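Local structure of L-lactate dehydrogenase (Trichomonas vaginalis, 4UUL) at residues P131-H142 with L320-L331. The protein catalyses the NAD-dependent interconversion of pyruvate and L-lactate, as a member of the lactate/malate dehydrogenase superfamily. The protein carries 1 engineered substitution. Sequence-based numbering, arbitrary orientation.
Sequences PDNTNCEIAMLH and LFHEKEIALNHL
The imidazole of H142 is met near its plane, at the CE1 edge, by CD2 of L328, while CD1 of L331 approaches obliquely, 3.8 Å from H142 CE1. At another part of the rim lies the backbone of I138: H142 ND1 donates to I138 O at 2.9 Å, with the acceptor almost in the ring plane, and this bond restrains the ring's rotation. H142 N reaches I138 O from the opposite face of the carbonyl. Helix 132-141 is the helix of a beta-alpha-beta crossover between parallel strands 124-127 and 151-153 of the Rossmann NAD-binding domain; it crosses segment 320-331 of the long C-terminal helix at 53°, joining the two domains.

Small A327 suits the middle, where it admits the branched side chain of I138; I138 CD1 lies 3.6 Å from A327 CB and also touches L328 CD2. Alongside, E137 and K324 make a long salt bridge (OE2 to NZ, 3.7 Å). The lysine's extended chain packs its CE against L141 CD1, and its ammonium is hydrogen-bonded to G282 O.

Toward the helix start, N133 CB rests on CD2 of L320, 3.6 Å away, and its ND2 donates to V284 O and to G184 O. D132 belongs to an NADH site seen in another structure of this protein; here its OD1 accepts from H186, the predicted proton acceptor. The buried carboxylate of E323 is divided: OE2 pairs with R97, which would offset its charge, and OE1 faces T134. The first torsion of T134 (chi1 -64°) sets the hydroxyl anti to the carbonyl carbon and leaves CG2 anti to the backbone N, where it packs on A327; OG1 accepts from a water that also donates to L320 O, and gives its own proton to E323 OE1, at the anti lone pair, over 2.7 Å.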
loop_
_atom_site.group_PDB
_atom_site.type_symbol
_atom_site.label_atom_id
_atom_site.label_comp_id
_atom_site.label_asym_id
_atom_site.label_seq_id
_atom_site.Cartn_x
_atom_site.Cartn_y
_atom_site.Cartn_z
ATOM N N PRO B 131 11.447 -17.738 -11.849
ATOM C CA PRO B 131 11.135 -18.807 -10.899
ATOM C C PRO B 131 11.951 -18.642 -9.607
ATOM O O PRO B 131 13.174 -18.700 -9.646
ATOM C CB PRO B 131 11.542 -20.078 -11.673
ATOM C CG PRO B 131 12.659 -19.626 -12.595
ATOM C CD PRO B 131 12.382 -18.196 -12.918
ATOM N N ASP B 132 11.296 -18.298 -8.506
ATOM C CA ASP B 132 11.981 -17.741 -7.361
ATOM C C ASP B 132 12.937 -18.718 -6.666
ATOM O O ASP B 132 14.055 -18.336 -6.335
ATOM C CB ASP B 132 11.036 -17.037 -6.374
ATOM C CG ASP B 132 9.978 -17.912 -5.802
ATOM O OD1 ASP B 132 9.731 -19.036 -6.324
ATOM O OD2 ASP B 132 9.352 -17.455 -4.846
ATOM N N ASN B 133 12.552 -19.979 -6.410
ATOM C CA ASN B 133 13.476 -20.856 -5.739
ATOM C C ASN B 133 14.769 -21.018 -6.522
ATOM O O ASN B 133 15.866 -21.015 -5.947
ATOM C CB ASN B 133 12.900 -22.276 -5.555
ATOM C CG ASN B 133 11.611 -22.337 -4.771
ATOM O OD1 ASN B 133 10.598 -21.718 -5.150
ATOM N ND2 ASN B 133 11.604 -23.157 -3.718
ATOM N N THR B 134 14.646 -21.217 -7.823
ATOM C CA THR B 134 15.835 -21.444 -8.645
ATOM C C THR B 134 16.636 -20.153 -8.847
ATOM O O THR B 134 17.865 -20.183 -8.729
ATOM C CB THR B 134 15.497 -22.098 -9.946
ATOM O OG1 THR B 134 14.981 -23.388 -9.614
ATOM C CG2 THR B 134 16.703 -22.240 -10.869
ATOM N N ASN B 135 15.945 -19.013 -9.025
ATOM C CA ASN B 135 16.644 -17.766 -9.061
ATOM C C ASN B 135 17.444 -17.525 -7.784
ATOM O O ASN B 135 18.575 -17.020 -7.838
ATOM C CB ASN B 135 15.651 -16.625 -9.265
ATOM C CG ASN B 135 15.036 -16.606 -10.664
ATOM O OD1 ASN B 135 15.579 -17.155 -11.618
ATOM N ND2 ASN B 135 13.980 -15.809 -10.815
ATOM N N CYS B 136 16.838 -17.877 -6.643
ATOM C CA CYS B 136 17.494 -17.717 -5.364
ATOM C C CYS B 136 18.774 -18.576 -5.277
ATOM O O CYS B 136 19.830 -18.125 -4.866
ATOM C CB CYS B 136 16.533 -18.068 -4.245
ATOM S SG CYS B 136 17.134 -17.722 -2.575
ATOM N N GLU B 137 18.634 -19.848 -5.646
ATOM C CA GLU B 137 19.796 -20.747 -5.661
ATOM C C GLU B 137 20.916 -20.173 -6.522
ATOM O O GLU B 137 22.082 -20.206 -6.142
ATOM C CB GLU B 137 19.359 -22.108 -6.155
ATOM C CG GLU B 137 20.455 -23.155 -6.242
ATOM C CD GLU B 137 21.084 -23.582 -4.955
ATOM O OE1 GLU B 137 20.415 -23.565 -3.905
ATOM O OE2 GLU B 137 22.278 -24.043 -5.006
ATOM N N ILE B 138 20.582 -19.734 -7.740
ATOM C CA ILE B 138 21.592 -19.205 -8.651
ATOM C C ILE B 138 22.246 -17.965 -8.044
ATOM O O ILE B 138 23.478 -17.809 -8.153
ATOM C CB ILE B 138 20.972 -18.976 -10.053
ATOM C CG1 ILE B 138 20.559 -20.320 -10.707
ATOM C CG2 ILE B 138 21.901 -18.206 -10.948
ATOM C CD1 ILE B 138 21.704 -21.308 -10.957
ATOM N N ALA B 139 21.448 -17.033 -7.522
ATOM C CA ALA B 139 22.069 -15.836 -6.943
ATOM C C ALA B 139 23.015 -16.213 -5.827
ATOM O O ALA B 139 24.167 -15.725 -5.787
ATOM C CB ALA B 139 21.024 -14.893 -6.439
ATOM N N MET B 140 22.584 -17.133 -4.969
ATOM C CA MET B 140 23.418 -17.556 -3.853
ATOM C C MET B 140 24.716 -18.208 -4.337
ATOM O O MET B 140 25.790 -17.914 -3.800
ATOM C CB MET B 140 22.604 -18.499 -2.981
ATOM C CG MET B 140 23.383 -19.077 -1.815
ATOM S SD MET B 140 22.453 -20.248 -0.808
ATOM C CE MET B 140 21.953 -21.467 -1.975
ATOM N N LEU B 141 24.627 -19.098 -5.318
ATOM C CA LEU B 141 25.847 -19.757 -5.833
ATOM C C LEU B 141 26.855 -18.795 -6.401
ATOM O O LEU B 141 28.033 -19.071 -6.419
ATOM C CB LEU B 141 25.476 -20.772 -6.928
ATOM C CG LEU B 141 24.776 -22.052 -6.419
ATOM C CD1 LEU B 141 24.340 -22.865 -7.612
ATOM C CD2 LEU B 141 25.660 -22.893 -5.458
ATOM N N HIS B 142 26.371 -17.650 -6.877
ATOM C CA HIS B 142 27.221 -16.656 -7.505
ATOM C C HIS B 142 27.498 -15.440 -6.628
ATOM O O HIS B 142 27.939 -14.417 -7.114
ATOM C CB HIS B 142 26.635 -16.267 -8.852
ATOM C CG HIS B 142 26.668 -17.403 -9.825
ATOM N ND1 HIS B 142 25.623 -18.281 -9.994
ATOM C CD2 HIS B 142 27.644 -17.805 -10.682
ATOM C CE1 HIS B 142 25.951 -19.192 -10.892
ATOM N NE2 HIS B 142 27.168 -18.931 -11.328
ATOM N N LEU B 320 13.129 -29.450 -8.142
ATOM C CA LEU B 320 14.090 -28.375 -7.864
ATOM C C LEU B 320 15.482 -28.713 -8.316
ATOM O O LEU B 320 16.165 -27.847 -8.860
ATOM C CB LEU B 320 14.061 -28.033 -6.393
ATOM C CG LEU B 320 12.869 -27.185 -5.972
ATOM C CD1 LEU B 320 12.614 -27.359 -4.478
ATOM C CD2 LEU B 320 13.102 -25.751 -6.331
ATOM N N PHE B 321 15.922 -29.952 -8.115
ATOM C CA PHE B 321 17.258 -30.300 -8.559
ATOM C C PHE B 321 17.330 -30.221 -10.088
ATOM O O PHE B 321 18.354 -29.844 -10.669
ATOM C CB PHE B 321 17.691 -31.689 -8.016
ATOM C CG PHE B 321 18.241 -31.586 -6.622
ATOM C CD1 PHE B 321 19.563 -31.220 -6.394
ATOM C CD2 PHE B 321 17.406 -31.764 -5.531
ATOM C CE1 PHE B 321 20.082 -31.060 -5.118
ATOM C CE2 PHE B 321 17.884 -31.566 -4.237
ATOM C CZ PHE B 321 19.217 -31.248 -4.033
ATOM N N HIS B 322 16.268 -30.626 -10.753
ATOM C CA HIS B 322 16.206 -30.522 -12.214
ATOM C C HIS B 322 16.256 -29.063 -12.691
ATOM O O HIS B 322 16.979 -28.747 -13.634
ATOM C CB HIS B 322 14.966 -31.220 -12.715
ATOM C CG HIS B 322 14.895 -31.249 -14.186
ATOM N ND1 HIS B 322 15.911 -31.758 -14.962
ATOM C CD2 HIS B 322 13.960 -30.787 -15.041
ATOM C CE1 HIS B 322 15.606 -31.604 -16.232
ATOM N NE2 HIS B 322 14.418 -31.041 -16.309
ATOM N N GLU B 323 15.509 -28.176 -12.062
ATOM C CA GLU B 323 15.557 -26.786 -12.463
ATOM C C GLU B 323 16.965 -26.202 -12.299
ATOM O O GLU B 323 17.458 -25.428 -13.121
ATOM C CB GLU B 323 14.592 -25.898 -11.691
ATOM C CG GLU B 323 13.119 -26.202 -11.907
ATOM C CD GLU B 323 12.225 -25.071 -11.417
ATOM O OE1 GLU B 323 12.732 -24.056 -10.864
ATOM O OE2 GLU B 323 11.016 -25.163 -11.600
ATOM N N LYS B 324 17.606 -26.576 -11.196
ATOM C CA LYS B 324 18.966 -26.149 -10.934
ATOM C C LYS B 324 19.887 -26.607 -12.062
ATOM O O LYS B 324 20.722 -25.851 -12.527
ATOM C CB LYS B 324 19.430 -26.685 -9.565
ATOM C CG LYS B 324 20.851 -26.328 -9.222
ATOM C CD LYS B 324 21.257 -26.914 -7.894
ATOM C CE LYS B 324 22.681 -26.651 -7.528
ATOM N NZ LYS B 324 23.094 -27.367 -6.285
ATOM N N GLU B 325 19.775 -27.878 -12.432
ATOM C CA GLU B 325 20.550 -28.398 -13.524
ATOM C C GLU B 325 20.326 -27.613 -14.828
ATOM O O GLU B 325 21.258 -27.325 -15.572
ATOM C CB GLU B 325 20.193 -29.873 -13.731
ATOM C CG GLU B 325 20.959 -30.588 -14.858
ATOM C CD GLU B 325 20.416 -32.025 -15.003
ATOM O OE1 GLU B 325 20.236 -32.706 -13.966
ATOM O OE2 GLU B 325 20.099 -32.425 -16.130
ATOM N N ILE B 326 19.077 -27.273 -15.115
ATOM C CA ILE B 326 18.785 -26.523 -16.333
ATOM C C ILE B 326 19.498 -25.172 -16.298
ATOM O O ILE B 326 20.106 -24.743 -17.265
ATOM C CB ILE B 326 17.241 -26.291 -16.490
ATOM C CG1 ILE B 326 16.523 -27.614 -16.794
ATOM C CG2 ILE B 326 16.956 -25.223 -17.571
ATOM C CD1 ILE B 326 15.027 -27.525 -16.686
ATOM N N ALA B 327 19.404 -24.475 -15.165
ATOM C CA ALA B 327 19.975 -23.143 -15.008
ATOM C C ALA B 327 21.484 -23.217 -15.135
ATOM O O ALA B 327 22.076 -22.449 -15.893
ATOM C CB ALA B 327 19.591 -22.552 -13.643
ATOM N N LEU B 328 22.107 -24.162 -14.415
ATOM C CA LEU B 328 23.570 -24.280 -14.477
ATOM C C LEU B 328 24.062 -24.709 -15.857
ATOM O O LEU B 328 25.041 -24.187 -16.351
ATOM C CB LEU B 328 24.109 -25.204 -13.378
ATOM C CG LEU B 328 23.951 -24.636 -11.960
ATOM C CD1 LEU B 328 24.452 -25.648 -10.959
ATOM C CD2 LEU B 328 24.697 -23.336 -11.754
ATOM N N ASN B 329 23.310 -25.561 -16.513
ATOM C CA ASN B 329 23.698 -25.966 -17.855
ATOM C C ASN B 329 23.617 -24.800 -18.840
ATOM O O ASN B 329 24.485 -24.615 -19.681
ATOM C CB ASN B 329 22.820 -27.112 -18.355
ATOM C CG ASN B 329 23.081 -27.422 -19.845
ATOM O OD1 ASN B 329 24.157 -27.890 -20.194
ATOM N ND2 ASN B 329 22.117 -27.107 -20.723
ATOM N N HIS B 330 22.558 -23.987 -18.737
ATOM C CA HIS B 330 22.456 -22.827 -19.610
ATOM C C HIS B 330 23.678 -21.918 -19.441
ATOM O O HIS B 330 24.290 -21.458 -20.415
ATOM C CB HIS B 330 21.154 -22.066 -19.316
ATOM C CG HIS B 330 20.969 -20.873 -20.193
ATOM N ND1 HIS B 330 20.492 -20.971 -21.481
ATOM C CD2 HIS B 330 21.106 -19.542 -19.940
ATOM C CE1 HIS B 330 20.415 -19.759 -22.009
ATOM N NE2 HIS B 330 20.795 -18.878 -21.102
ATOM N N LEU B 331 24.010 -21.600 -18.191
ATOM C CA LEU B 331 25.151 -20.754 -17.912
ATOM C C LEU B 331 26.401 -21.378 -18.496
ATOM O O LEU B 331 27.247 -20.673 -19.068
ATOM C CB LEU B 331 25.296 -20.514 -16.415
ATOM C CG LEU B 331 24.143 -19.669 -15.815
ATOM C CD1 LEU B 331 24.334 -19.627 -14.313
ATOM C CD2 LEU B 331 24.127 -18.249 -16.337
HETATM O O HOH W 1 16.559 -25.137 -8.157
HETATM O O HOH W 2 11.849 -22.324 -8.891
#